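Local coordinates for prolyl 4-hydroxylase (Phytophthora capsici LT1534, PDB 6IUQ), which probably hydroxylates proline residues at the 4-position, as an iron(II)- and 2-oxoglutarate-dependent oxygenase built on a double-stranded beta-helix core, at residues D182-V186 with T197-K201. Numbering follows the deposited sequence.
Sequences DGGEV and TVAPK
In the minor sheet of the double-stranded beta-helix that holds the iron(II) ion, Val-186 and Val-198 form an antiparallel hydrogen-bonded pair, where strand 186-189 begins and strand 196-198 ends. Two backbone hydrogen bonds join the pair. Val-198 N donates to Val-186 O at 2.9 Å, and the return bond from Val-186 N to Val-198 O measures 3.1 Å. Both valines project from the same face of the sheet and lie side by side. With chi1 of 58°, Val-186 tucks CG1 between its own backbone N and carbonyl carbon, where it packs 3.7 Å from Val-198 CB. The side chain of Val-186 lies about 7 Å from the bound iron(II) ion. His-156, Asp-158 and His-215 bind this metal; Val-198 packs on Val-206 of the major sheet.

Past this pair the regular strand pairing stops, yet the backbones come closer still, Glu-185 CA and Ala-199 CA being 4.5 Å apart. Glu-185 meets the other segment through its methylenes: CB sits 3.5 Å from Thr-197 CG2, and CG rests 3.7 Å from Ala-199 CA. A bend at chi2 (97°) then carries the carboxylate away from 197-201. Pro-200, the centre of an inverse gamma turn, is also packed against Trp-178 and Tyr-173, while Trp-178 NE1 donates a hydrogen bond to Gly-183 O. The proline ring packs against the backbone of Gly-183 and Gly-184, its CG 3.6 Å from Gly-184 O.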
ATOM      1  N   ASP A 182      -4.463  13.055 -14.872  1.00 36.94           N
ATOM      2  CA  ASP A 182      -3.752  11.829 -15.255  1.00 32.29           C
ATOM      3  C   ASP A 182      -4.294  10.644 -14.472  1.00 33.28           C
ATOM      4  O   ASP A 182      -4.201   9.506 -14.924  1.00 35.90           O
ATOM      5  CB  ASP A 182      -2.242  11.936 -15.018  1.00 32.53           C
ATOM      6  CG  ASP A 182      -1.546  12.854 -16.011  1.00 45.63           C
ATOM      7  OD1 ASP A 182      -2.111  13.113 -17.102  1.00 49.04           O
ATOM      8  OD2 ASP A 182      -0.417  13.300 -15.700  1.00 45.49           O
ATOM      9  N   GLY A 183      -4.859  10.915 -13.297  1.00 32.84           N
ATOM     10  CA  GLY A 183      -5.410   9.864 -12.458  1.00 30.12           C
ATOM     11  C   GLY A 183      -4.309   8.982 -11.901  1.00 31.42           C
ATOM     12  O   GLY A 183      -3.145   9.397 -11.828  1.00 27.91           O
ATOM     13  N   GLY A 184      -4.672   7.760 -11.527  1.00 32.63           N
ATOM     14  CA  GLY A 184      -3.724   6.829 -10.948  1.00 29.93           C
ATOM     15  C   GLY A 184      -3.314   7.083  -9.501  1.00 26.92           C
ATOM     16  O   GLY A 184      -2.376   6.441  -9.012  1.00 22.76           O
ATOM     17  N   GLU A 185      -3.998   8.000  -8.816  1.00 22.70           N
ATOM     18  CA  GLU A 185      -3.714   8.246  -7.406  1.00 24.83           C
ATOM     19  C   GLU A 185      -4.061   7.031  -6.555  1.00 25.21           C
ATOM     20  O   GLU A 185      -4.930   6.215  -6.914  1.00 22.76           O
ATOM     21  CB  GLU A 185      -4.490   9.452  -6.864  1.00 22.40           C
ATOM     22  CG  GLU A 185      -4.297  10.767  -7.605  1.00 26.17           C
ATOM     23  CD  GLU A 185      -5.394  11.034  -8.626  1.00 32.54           C
ATOM     24  OE1 GLU A 185      -5.946  10.057  -9.184  1.00 31.18           O
ATOM     25  OE2 GLU A 185      -5.703  12.225  -8.870  1.00 36.25           O
ATOM     26  N   VAL A 186      -3.374   6.917  -5.426  1.00 19.94           N
ATOM     27  CA  VAL A 186      -3.764   5.953  -4.423  1.00 21.59           C
ATOM     28  C   VAL A 186      -4.597   6.724  -3.417  1.00 19.18           C
ATOM     29  O   VAL A 186      -4.211   7.814  -2.990  1.00 17.90           O
ATOM     30  CB  VAL A 186      -2.554   5.250  -3.763  1.00 21.73           C
ATOM     31  CG1 VAL A 186      -1.617   6.249  -3.118  1.00 22.13           C
ATOM     32  CG2 VAL A 186      -3.021   4.193  -2.738  1.00 19.08           C
ATOM     33  N   THR A 197      -5.952  11.387  -0.722  1.00 27.04           N
ATOM     34  CA  THR A 197      -5.632  11.069  -2.097  1.00 24.24           C
ATOM     35  C   THR A 197      -4.218  11.541  -2.411  1.00 24.71           C
ATOM     36  O   THR A 197      -3.874  12.703  -2.206  1.00 26.71           O
ATOM     37  CB  THR A 197      -6.651  11.684  -3.040  1.00 23.20           C
ATOM     38  OG1 THR A 197      -7.939  11.188  -2.664  1.00 31.14           O
ATOM     39  CG2 THR A 197      -6.369  11.272  -4.485  1.00 23.55           C
ATOM     40  N   VAL A 198      -3.401  10.605  -2.877  1.00 19.80           N
ATOM     41  CA  VAL A 198      -1.979  10.818  -3.073  1.00 23.52           C
ATOM     42  C   VAL A 198      -1.611  10.628  -4.548  1.00 21.53           C
ATOM     43  O   VAL A 198      -1.720   9.525  -5.087  1.00 21.71           O
ATOM     44  CB  VAL A 198      -1.153   9.839  -2.189  1.00 23.68           C
ATOM     45  CG1 VAL A 198       0.340  10.137  -2.299  1.00 18.78           C
ATOM     46  CG2 VAL A 198      -1.622   9.934  -0.735  1.00 20.39           C
ATOM     47  N   ALA A 199      -1.198  11.704  -5.205  1.00 23.96           N
ATOM     48  CA  ALA A 199      -0.831  11.636  -6.615  1.00 24.56           C
ATOM     49  C   ALA A 199       0.424  10.792  -6.788  1.00 20.75           C
ATOM     50  O   ALA A 199       1.324  10.848  -5.957  1.00 25.30           O
ATOM     51  CB  ALA A 199      -0.621  13.052  -7.179  1.00 22.47           C
ATOM     52  N   PRO A 200       0.501  10.008  -7.864  1.00 20.04           N
ATOM     53  CA  PRO A 200       1.683   9.163  -8.066  1.00 25.99           C
ATOM     54  C   PRO A 200       2.853   9.916  -8.728  1.00 24.92           C
ATOM     55  O   PRO A 200       3.301   9.559  -9.813  1.00 21.59           O
ATOM     56  CB  PRO A 200       1.152   8.059  -8.978  1.00 22.34           C
ATOM     57  CG  PRO A 200       0.166   8.793  -9.843  1.00 23.40           C
ATOM     58  CD  PRO A 200      -0.489   9.824  -8.938  1.00 23.55           C
ATOM     59  N   LYS A 201       3.345  10.954  -8.065  1.00 23.88           N
ATOM     60  CA  LYS A 201       4.425  11.752  -8.630  1.00 25.22           C
ATOM     61  C   LYS A 201       5.757  11.022  -8.650  1.00 26.52           C
ATOM     62  O   LYS A 201       6.039  10.186  -7.787  1.00 24.15           O
ATOM     63  CB  LYS A 201       4.564  13.056  -7.856  1.00 27.32           C
ATOM     64  CG  LYS A 201       3.317  13.882  -7.976  1.00 27.34           C
ATOM     65  CD  LYS A 201       3.453  15.249  -7.369  1.00 33.55           C
ATOM     66  CE  LYS A 201       2.297  16.126  -7.881  1.00 41.27           C
ATOM     67  NZ  LYS A 201       1.909  17.168  -6.901  1.00 40.84           N
TER